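Homoprotocatechuate 2,3-dioxygenase (Brevibacterium fuscum, PDB 4Z6M) catalyses the iron(II)-dependent, oxygen-driven opening of the aromatic ring of homoprotocatechuate, probably by extradiol cleavage between carbons 2 and 3. Local coordinates at residues D37-H42 against I226-K231; L173-T178 against Q200-T205; W285-N290 against L330-G335. The protein carries 1 engineered substitution. All blocks are in the same frame, centred on the assembly; numbering follows the deposited sequence. Where two conformers were deposited one is given.

Interaction 1 of 3, residues D37-H42 against I226-K231; sequences DVLGLH and IQICDK
Lys231 reaches from helix 222-234 to helix 28-38, where its ammonium group is hydrogen-bonded to two backbone carbonyls near the C-terminal end. The two helices belong to two successive modules of the glyoxalase/bleomycin-resistance/dioxygenase fold, and the contact packs a helix of one on a helix of the other. Its tight part is polar and lies at the partly exposed rim: Lys231 NZ donates to Asp37 O at 2.9 Å and to Val38 O at 3.0 Å. The two carbonyls are approached differently. At Asp37 the donor lies in the carbonyl plane with a C=O...N angle of 149°, whereas at Val38 it comes in at 121°, tilted out of the plane. To span the gap the lysine is fully stretched, with CG anti to the backbone N (chi1 -176°) and the chain extended beyond CG, which brings CD and CE alongside Val38 O. A positive charge here would be expected to suit the negative end of the helix dipole, just before the chain turns away at Gly40 with positive phi. On the solvent side the carboxylate of Asp37 leads away from the lysine and bonds to Asn33, while Lys231 also packs on Asp143 of the third subunit. The buried part is looser between the two segments, a single apolar touch of Leu39 and Ile228, whose side chains cross at about a right angle. Strand 254-259 adds Ile258 against Leu39 and Leu256 against Ile228. The nearest approach is made by methyl groups, Leu39 CD2 to Ile228 CG2, at 4.1 Å.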
loop_
_atom_site.group_PDB
_atom_site.type_symbol
_atom_site.label_atom_id
_atom_site.label_comp_id
_atom_site.label_asym_id
_atom_site.label_seq_id
_atom_site.Cartn_x
_atom_site.Cartn_y
_atom_site.Cartn_z
ATOM N N ASP A 37 -0.392 4.518 -23.550
ATOM C CA ASP A 37 -1.328 3.438 -23.237
ATOM C C ASP A 37 -0.807 2.511 -22.161
ATOM O O ASP A 37 -1.557 2.159 -21.249
ATOM C CB ASP A 37 -1.752 2.665 -24.479
ATOM C CG ASP A 37 -2.462 3.545 -25.461
ATOM O OD1 ASP A 37 -3.251 4.406 -25.017
ATOM O OD2 ASP A 37 -2.236 3.376 -26.649
ATOM N N VAL A 38 0.466 2.125 -22.238
ATOM C CA VAL A 38 1.007 1.249 -21.193
ATOM C C VAL A 38 1.303 2.029 -19.928
ATOM O O VAL A 38 0.787 1.673 -18.868
ATOM C CB VAL A 38 2.231 0.444 -21.658
ATOM C CG1 VAL A 38 2.769 -0.429 -20.533
ATOM C CG2 VAL A 38 1.881 -0.384 -22.899
ATOM N N LEU A 39 2.058 3.115 -20.042
ATOM C CA LEU A 39 2.547 3.822 -18.852
ATOM C C LEU A 39 1.638 4.929 -18.337
ATOM O O LEU A 39 1.822 5.393 -17.222
ATOM C CB LEU A 39 3.959 4.351 -19.066
ATOM C CG LEU A 39 5.030 3.266 -19.256
ATOM C CD1 LEU A 39 6.361 3.997 -19.371
ATOM C CD2 LEU A 39 5.050 2.263 -18.108
ATOM N N GLY A 40 0.698 5.404 -19.150
ATOM C CA GLY A 40 -0.288 6.357 -18.660
ATOM C C GLY A 40 0.179 7.803 -18.552
ATOM O O GLY A 40 -0.487 8.621 -17.899
ATOM N N LEU A 41 1.289 8.167 -19.189
ATOM C CA LEU A 41 1.690 9.569 -19.176
ATOM C C LEU A 41 0.645 10.419 -19.914
ATOM O O LEU A 41 -0.112 9.909 -20.742
ATOM C CB LEU A 41 3.070 9.750 -19.809
ATOM C CG LEU A 41 4.234 9.312 -18.898
ATOM C CD1 LEU A 41 5.502 9.154 -19.719
ATOM C CD2 LEU A 41 4.479 10.269 -17.735
ATOM N N HIS A 42 0.598 11.700 -19.564
ATOM C CA HIS A 42 -0.450 12.602 -20.027
ATOM C C HIS A 42 0.023 13.445 -21.195
ATOM O O HIS A 42 1.098 14.030 -21.130
ATOM C CB HIS A 42 -0.879 13.489 -18.851
ATOM C CG HIS A 42 -1.402 12.672 -17.731
ATOM N ND1 HIS A 42 -2.689 12.185 -17.734
ATOM C CD2 HIS A 42 -0.776 12.093 -16.674
ATOM C CE1 HIS A 42 -2.862 11.410 -16.676
ATOM N NE2 HIS A 42 -1.713 11.332 -16.025
ATOM N N ILE A 226 4.691 -2.148 -8.645
ATOM C CA ILE A 226 4.233 -3.522 -8.818
ATOM C C ILE A 226 3.160 -3.626 -9.922
ATOM O O ILE A 226 3.193 -4.538 -10.757
ATOM C CB ILE A 226 3.689 -4.104 -7.495
ATOM C CG1 ILE A 226 4.767 -4.063 -6.403
ATOM C CG2 ILE A 226 3.196 -5.524 -7.703
ATOM C CD1 ILE A 226 6.099 -4.631 -6.836
ATOM N N GLN A 227 2.224 -2.683 -9.950
ATOM C CA GLN A 227 1.188 -2.694 -10.979
ATOM C C GLN A 227 1.757 -2.586 -12.386
ATOM O O GLN A 227 1.206 -3.171 -13.322
ATOM C CB GLN A 227 0.151 -1.611 -10.738
ATOM C CG GLN A 227 -0.706 -1.245 -11.925
ATOM C CD GLN A 227 -1.601 -2.360 -12.470
ATOM O OE1 GLN A 227 -1.856 -3.383 -11.832
ATOM N NE2 GLN A 227 -2.163 -2.101 -13.633
ATOM N N ILE A 228 2.801 -1.790 -12.565
ATOM C CA ILE A 228 3.382 -1.666 -13.904
ATOM C C ILE A 228 3.858 -3.049 -14.351
ATOM O O ILE A 228 3.643 -3.454 -15.504
ATOM C CB ILE A 228 4.509 -0.621 -13.940
ATOM C CG1 ILE A 228 3.946 0.764 -13.646
ATOM C CG2 ILE A 228 5.234 -0.634 -15.277
ATOM C CD1 ILE A 228 4.966 1.842 -13.368
ATOM N N CYS A 229 4.543 -3.763 -13.468
ATOM C CA CYS A 229 4.953 -5.129 -13.765
ATOM C C CYS A 229 3.781 -6.030 -14.100
ATOM O O CYS A 229 3.792 -6.747 -15.110
ATOM C CB CYS A 229 5.720 -5.719 -12.570
ATOM S SG CYS A 229 7.222 -4.865 -12.125
ATOM N N ASP A 230 2.742 -5.953 -13.264
ATOM C CA ASP A 230 1.571 -6.787 -13.464
ATOM C C ASP A 230 0.905 -6.505 -14.819
ATOM O O ASP A 230 0.479 -7.441 -15.510
ATOM C CB ASP A 230 0.572 -6.568 -12.340
ATOM C CG ASP A 230 1.027 -7.129 -10.998
ATOM O OD1 ASP A 230 1.781 -8.119 -10.964
ATOM O OD2 ASP A 230 0.516 -6.608 -9.970
ATOM N N LYS A 231 0.796 -5.225 -15.171
ATOM C CA LYS A 231 0.203 -4.811 -16.424
ATOM C C LYS A 231 1.016 -5.317 -17.625
ATOM O O LYS A 231 0.454 -5.795 -18.613
ATOM C CB LYS A 231 0.037 -3.295 -16.481
ATOM C CG LYS A 231 -0.667 -2.810 -17.732
ATOM C CD LYS A 231 -0.936 -1.315 -17.682
ATOM C CE LYS A 231 -1.765 -0.848 -18.857
ATOM N NZ LYS A 231 -1.998 0.609 -18.809
#

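Interaction 2 of 3, residues L173-T178 against Q200-T205; sequences LGFRVT and QDTALT. Engineered in segment 200-205: Gln200 (natural residue His).
With CG anti to its carbonyl carbon (chi1 -69°), Phe175 turns its ring toward Asp201 and Thr202, which form a classic beta bulge opposite Met193 at the start of strand 202-206. The contact spans strand 188-194, which lies between strands 176-182 and 202-206 in the mixed sheet of this glyoxalase-fold region. The phenyl ring thus bridges the starts of two strands that are not neighbours, Phe175 and Asp201 each lying just before its strand. One ring corner does the touching. CE2 of Phe175 meets CB of Asp201 at 4.0 Å, the methylene lying at the ring edge and in its plane, while the methyl of Thr202 approaches the same carbon obliquely. That methyl sits between the backbone N and the carbonyl carbon, leaving OG1 anti to the N (chi1 -162°) to hydrogen-bond with Gln158 OE1. The carboxylate of Asp201, its plane turned 67° from the ring, is held by Arg195 N, Lys196 and Cys18 N, so this buried charge is probably well compensated. Met193 and Arg195 also pack on Phe175, and Leu170 of helix 163-172 on Thr202. The side chain of Thr202 lies about 9 Å from the iron(II) ion, and its CG2 is 4.0 Å from Phe175 CE2.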
loop_
_atom_site.group_PDB
_atom_site.type_symbol
_atom_site.label_atom_id
_atom_site.label_comp_id
_atom_site.label_asym_id
_atom_site.label_seq_id
_atom_site.Cartn_x
_atom_site.Cartn_y
_atom_site.Cartn_z
ATOM N N LEU A 173 29.499 22.727 -11.422
ATOM C CA LEU A 173 28.222 23.208 -11.947
ATOM C C LEU A 173 27.134 23.362 -10.886
ATOM O O LEU A 173 26.069 23.931 -11.157
ATOM C CB LEU A 173 27.781 22.258 -13.054
ATOM C CG LEU A 173 26.571 22.555 -13.921
ATOM C CD1 LEU A 173 26.735 23.897 -14.626
ATOM C CD2 LEU A 173 26.393 21.407 -14.891
ATOM N N GLY A 174 27.404 22.846 -9.685
ATOM C CA GLY A 174 26.563 23.040 -8.510
ATOM C C GLY A 174 25.856 21.784 -8.028
ATOM O O GLY A 174 25.174 21.812 -6.998
ATOM N N PHE A 175 26.004 20.667 -8.734
ATOM C CA PHE A 175 25.404 19.405 -8.246
ATOM C C PHE A 175 26.187 18.919 -7.031
ATOM O O PHE A 175 27.405 19.087 -6.976
ATOM C CB PHE A 175 25.411 18.327 -9.323
ATOM C CG PHE A 175 24.470 18.602 -10.474
ATOM C CD1 PHE A 175 24.837 19.429 -11.508
ATOM C CD2 PHE A 175 23.235 17.960 -10.554
ATOM C CE1 PHE A 175 23.966 19.670 -12.567
ATOM C CE2 PHE A 175 22.387 18.182 -11.625
ATOM C CZ PHE A 175 22.756 19.040 -12.632
ATOM N N ARG A 176 25.486 18.349 -6.059
ATOM C CA ARG A 176 26.109 17.852 -4.837
ATOM C C ARG A 176 26.009 16.328 -4.819
ATOM O O ARG A 176 24.920 15.760 -4.978
ATOM C CB ARG A 176 25.381 18.448 -3.617
ATOM C CG ARG A 176 25.266 19.988 -3.625
ATOM C CD ARG A 176 23.820 20.498 -3.821
ATOM N NE ARG A 176 23.649 21.937 -3.540
ATOM C CZ ARG A 176 22.511 22.634 -3.698
ATOM N NH1 ARG A 176 21.393 22.059 -4.156
ATOM N NH2 ARG A 176 22.487 23.934 -3.399
ATOM N N VAL A 177 27.152 15.671 -4.623
ATOM C CA VAL A 177 27.171 14.214 -4.595
ATOM C C VAL A 177 26.513 13.723 -3.327
ATOM O O VAL A 177 26.739 14.257 -2.243
ATOM C CB VAL A 177 28.603 13.664 -4.734
ATOM C CG1 VAL A 177 28.647 12.156 -4.536
ATOM C CG2 VAL A 177 29.132 14.043 -6.113
ATOM N N THR A 178 25.682 12.714 -3.491
ATOM C CA THR A 178 24.987 12.077 -2.381
ATOM C C THR A 178 25.557 10.724 -2.107
ATOM O O THR A 178 25.880 10.437 -0.972
ATOM C CB THR A 178 23.483 12.004 -2.693
ATOM O OG1 THR A 178 23.299 11.391 -3.974
ATOM C CG2 THR A 178 22.917 13.379 -2.700
ATOM N N GLN A 200 19.079 12.450 -6.362
ATOM C CA GLN A 200 19.673 12.685 -7.647
ATOM C C GLN A 200 18.769 13.523 -8.561
ATOM O O GLN A 200 17.549 13.400 -8.558
ATOM C CB GLN A 200 20.022 11.351 -8.307
ATOM C CG GLN A 200 18.833 10.408 -8.320
ATOM C CD GLN A 200 19.180 9.035 -8.792
ATOM O OE1 GLN A 200 19.941 8.872 -9.753
ATOM N NE2 GLN A 200 18.629 8.017 -8.133
ATOM N N ASP A 201 19.435 14.360 -9.361
ATOM C CA ASP A 201 18.880 14.907 -10.597
ATOM C C ASP A 201 19.554 14.348 -11.828
ATOM O O ASP A 201 18.909 14.161 -12.866
ATOM C CB ASP A 201 18.959 16.435 -10.622
ATOM C CG ASP A 201 17.898 17.064 -9.747
ATOM O OD1 ASP A 201 16.689 17.016 -10.171
ATOM O OD2 ASP A 201 18.257 17.587 -8.652
ATOM N N THR A 202 20.858 14.076 -11.705
ATOM C CA THR A 202 21.524 13.249 -12.678
ATOM C C THR A 202 22.508 12.366 -11.939
ATOM O O THR A 202 22.701 12.497 -10.729
ATOM C CB THR A 202 22.144 14.047 -13.850
ATOM O OG1 THR A 202 22.378 13.131 -14.929
ATOM C CG2 THR A 202 23.413 14.776 -13.436
ATOM N N ALA A 203 23.034 11.401 -12.658
ATOM C CA ALA A 203 23.893 10.395 -12.059
ATOM C C ALA A 203 24.819 9.916 -13.159
ATOM O O ALA A 203 24.490 10.003 -14.339
ATOM C CB ALA A 203 23.074 9.248 -11.478
ATOM N N LEU A 204 25.968 9.397 -12.747
ATOM C CA LEU A 204 26.984 8.908 -13.676
ATOM C C LEU A 204 27.211 7.427 -13.394
ATOM O O LEU A 204 27.448 7.012 -12.248
ATOM C CB LEU A 204 28.291 9.661 -13.504
ATOM C CG LEU A 204 28.270 11.175 -13.691
ATOM C CD1 LEU A 204 29.658 11.743 -13.441
ATOM C CD2 LEU A 204 27.724 11.553 -15.066
ATOM N N THR A 205 27.117 6.644 -14.450
ATOM C CA THR A 205 27.408 5.219 -14.468
ATOM C C THR A 205 28.643 5.018 -15.333
ATOM O O THR A 205 28.678 5.440 -16.492
ATOM C CB THR A 205 26.236 4.409 -15.056
ATOM O OG1 THR A 205 25.061 4.626 -14.238
ATOM C CG2 THR A 205 26.559 2.938 -15.085
#

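Interaction 3 of 3, residues W285-N290 against L330-G335; sequences WNVHDN and LEVTIG
A type I beta turn from Asn286 to Asp289, closed by Asp289 N to Asn286 O at 3.0 Å, ends strand 283-286 and brings Val287 and His288 against the last turn of helix 329-333. An Asx turn is built into it: Asn286 OD1 accepts from His288 N at 2.9 Å, the donor lying above the carbonyl plane of the amide. Val287 meets the helix with both of its branches. Val287 CG1 lies 4.0 Å from Val332 CG2, and the other branch, CG2, approaches both that methyl and Thr333 CG2. With CG2 anti to its carbonyl carbon, Thr333 offers this methyl to the turn, where it also comes 3.2 Å from Val287 O, while Thr333 OG1 is hydrogen-bonded to Glu329 O in the helix. Tyr189 of strand 188-194 packs on both valines, joining the patch to the nine-stranded sheet that also holds strand 283-286. The imidazole of His288 stands beside the valine pair, with Val287 CG1 over one face near the rim. Its ND1 is hydrogen-bonded to Phe339 O, which links the turn to the C-terminal region as well. At the ring edge, near its plane, Val332 O lies 3.3 Å from His288 CE1.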
loop_
_atom_site.group_PDB
_atom_site.type_symbol
_atom_site.label_atom_id
_atom_site.label_comp_id
_atom_site.label_asym_id
_atom_site.label_seq_id
_atom_site.Cartn_x
_atom_site.Cartn_y
_atom_site.Cartn_z
ATOM N N TRP A 285 29.607 3.160 -1.185
ATOM C CA TRP A 285 29.480 1.704 -1.154
ATOM C C TRP A 285 30.654 1.059 -1.856
ATOM O O TRP A 285 31.162 1.604 -2.844
ATOM C CB TRP A 285 28.222 1.275 -1.881
ATOM C CG TRP A 285 26.941 1.807 -1.311
ATOM C CD1 TRP A 285 26.492 3.096 -1.368
ATOM C CD2 TRP A 285 25.945 1.075 -0.571
ATOM N NE1 TRP A 285 25.260 3.213 -0.749
ATOM C CE2 TRP A 285 24.909 1.991 -0.244
ATOM C CE3 TRP A 285 25.809 -0.263 -0.181
ATOM C CZ2 TRP A 285 23.773 1.610 0.451
ATOM C CZ3 TRP A 285 24.660 -0.631 0.527
ATOM C CH2 TRP A 285 23.666 0.304 0.807
ATOM N N ASN A 286 31.041 -0.128 -1.399
ATOM C CA ASN A 286 32.037 -0.913 -2.125
ATOM C C ASN A 286 31.378 -1.613 -3.296
ATOM O O ASN A 286 30.280 -2.164 -3.157
ATOM C CB ASN A 286 32.665 -1.948 -1.206
ATOM C CG ASN A 286 33.854 -2.619 -1.841
ATOM O OD1 ASN A 286 33.718 -3.680 -2.456
ATOM N ND2 ASN A 286 35.029 -2.025 -1.682
ATOM N N VAL A 287 32.056 -1.644 -4.438
ATOM C CA VAL A 287 31.493 -2.258 -5.637
ATOM C C VAL A 287 31.157 -3.737 -5.465
ATOM O O VAL A 287 30.331 -4.271 -6.190
ATOM C CB VAL A 287 32.454 -2.042 -6.849
ATOM C CG1 VAL A 287 33.692 -2.927 -6.744
ATOM C CG2 VAL A 287 31.735 -2.201 -8.178
ATOM N N HIS A 288 31.849 -4.419 -4.544
ATOM C CA HIS A 288 31.627 -5.842 -4.331
ATOM C C HIS A 288 30.524 -6.133 -3.324
ATOM O O HIS A 288 30.200 -7.297 -3.101
ATOM C CB HIS A 288 32.905 -6.547 -3.908
ATOM C CG HIS A 288 34.033 -6.342 -4.862
ATOM N ND1 HIS A 288 34.194 -7.081 -6.010
ATOM C CD2 HIS A 288 35.047 -5.441 -4.840
ATOM C CE1 HIS A 288 35.265 -6.646 -6.655
ATOM N NE2 HIS A 288 35.793 -5.648 -5.978
ATOM N N ASP A 289 29.899 -5.101 -2.762
ATOM C CA ASP A 289 28.798 -5.287 -1.798
ATOM C C ASP A 289 27.522 -5.627 -2.571
ATOM O O ASP A 289 27.003 -4.792 -3.324
ATOM C CB ASP A 289 28.640 -3.978 -1.017
ATOM C CG ASP A 289 27.569 -4.035 0.064
ATOM O OD1 ASP A 289 26.660 -4.881 -0.034
ATOM O OD2 ASP A 289 27.647 -3.197 0.980
ATOM N N ASN A 290 27.061 -6.863 -2.441
ATOM C CA ASN A 290 25.926 -7.339 -3.196
ATOM C C ASN A 290 24.598 -6.755 -2.751
ATOM O O ASN A 290 23.600 -7.091 -3.352
ATOM C CB ASN A 290 25.848 -8.867 -3.134
ATOM C CG ASN A 290 24.894 -9.444 -4.157
ATOM O OD1 ASN A 290 25.008 -9.186 -5.361
ATOM N ND2 ASN A 290 23.937 -10.240 -3.684
ATOM N N LEU A 330 30.478 -4.722 -14.154
ATOM C CA LEU A 330 30.013 -6.058 -14.513
ATOM C C LEU A 330 31.133 -7.079 -14.264
ATOM O O LEU A 330 30.945 -8.090 -13.582
ATOM C CB LEU A 330 29.603 -6.091 -15.982
ATOM C CG LEU A 330 29.082 -7.444 -16.523
ATOM C CD1 LEU A 330 28.197 -7.220 -17.746
ATOM C CD2 LEU A 330 30.183 -8.445 -16.866
ATOM N N GLU A 331 32.314 -6.812 -14.826
ATOM C CA GLU A 331 33.381 -7.805 -14.750
ATOM C C GLU A 331 33.836 -8.079 -13.316
ATOM O O GLU A 331 34.067 -9.234 -12.954
ATOM C CB GLU A 331 34.575 -7.424 -15.633
ATOM C CG GLU A 331 34.228 -7.409 -17.125
ATOM C CD GLU A 331 33.927 -8.789 -17.727
ATOM O OE1 GLU A 331 34.128 -9.831 -17.053
ATOM O OE2 GLU A 331 33.482 -8.845 -18.901
ATOM N N VAL A 332 33.941 -7.039 -12.498
ATOM C CA VAL A 332 34.486 -7.230 -11.153
ATOM C C VAL A 332 33.471 -7.804 -10.178
ATOM O O VAL A 332 33.866 -8.272 -9.102
ATOM C CB VAL A 332 35.138 -5.954 -10.584
ATOM C CG1 VAL A 332 36.192 -5.414 -11.535
ATOM C CG2 VAL A 332 34.123 -4.875 -10.237
ATOM N N THR A 333 32.176 -7.817 -10.546
ATOM C CA THR A 333 31.131 -8.335 -9.655
ATOM C C THR A 333 30.488 -9.641 -10.098
ATOM O O THR A 333 30.274 -10.524 -9.265
ATOM C CB THR A 333 30.030 -7.292 -9.407
ATOM O OG1 THR A 333 29.319 -6.984 -10.634
ATOM C CG2 THR A 333 30.603 -6.039 -8.798
ATOM N N ILE A 334 30.132 -9.751 -11.384
ATOM C CA ILE A 334 29.350 -10.908 -11.853
ATOM C C ILE A 334 29.960 -11.647 -13.030
ATOM O O ILE A 334 29.411 -12.651 -13.460
ATOM C CB ILE A 334 27.877 -10.547 -12.192
ATOM C CG1 ILE A 334 27.782 -9.471 -13.270
ATOM C CG2 ILE A 334 27.146 -10.062 -10.954
ATOM C CD1 ILE A 334 26.344 -9.179 -13.705
ATOM N N GLY A 335 31.083 -11.162 -13.544
ATOM C CA GLY A 335 31.777 -11.841 -14.625
ATOM C C GLY A 335 32.561 -13.030 -14.111
ATOM O O GLY A 335 32.533 -13.352 -12.918
#

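Interaction 2 is nested along the chain inside the loop closed by interaction 1, and interaction 3 follows both. Interactions 1 and 2 lie on opposite sides of the chain's centre, their centres about 28 Å apart. Interaction 1 joins helices of the two glyoxalase-fold modules, whereas interaction 2 lies within the second. Interactions 2 and 3 share the nine-stranded sheet, where strands 176-182 and 283-286 are neighbours, the latter one of its two outermost strands within this chain; their centres are about 22 Å apart. Interactions 1 and 3, about 31 Å apart between centres, both touch the second subunit, and interaction 1 the third as well, while interaction 2 lies nearest the iron, whose ligands sit on the same sheet.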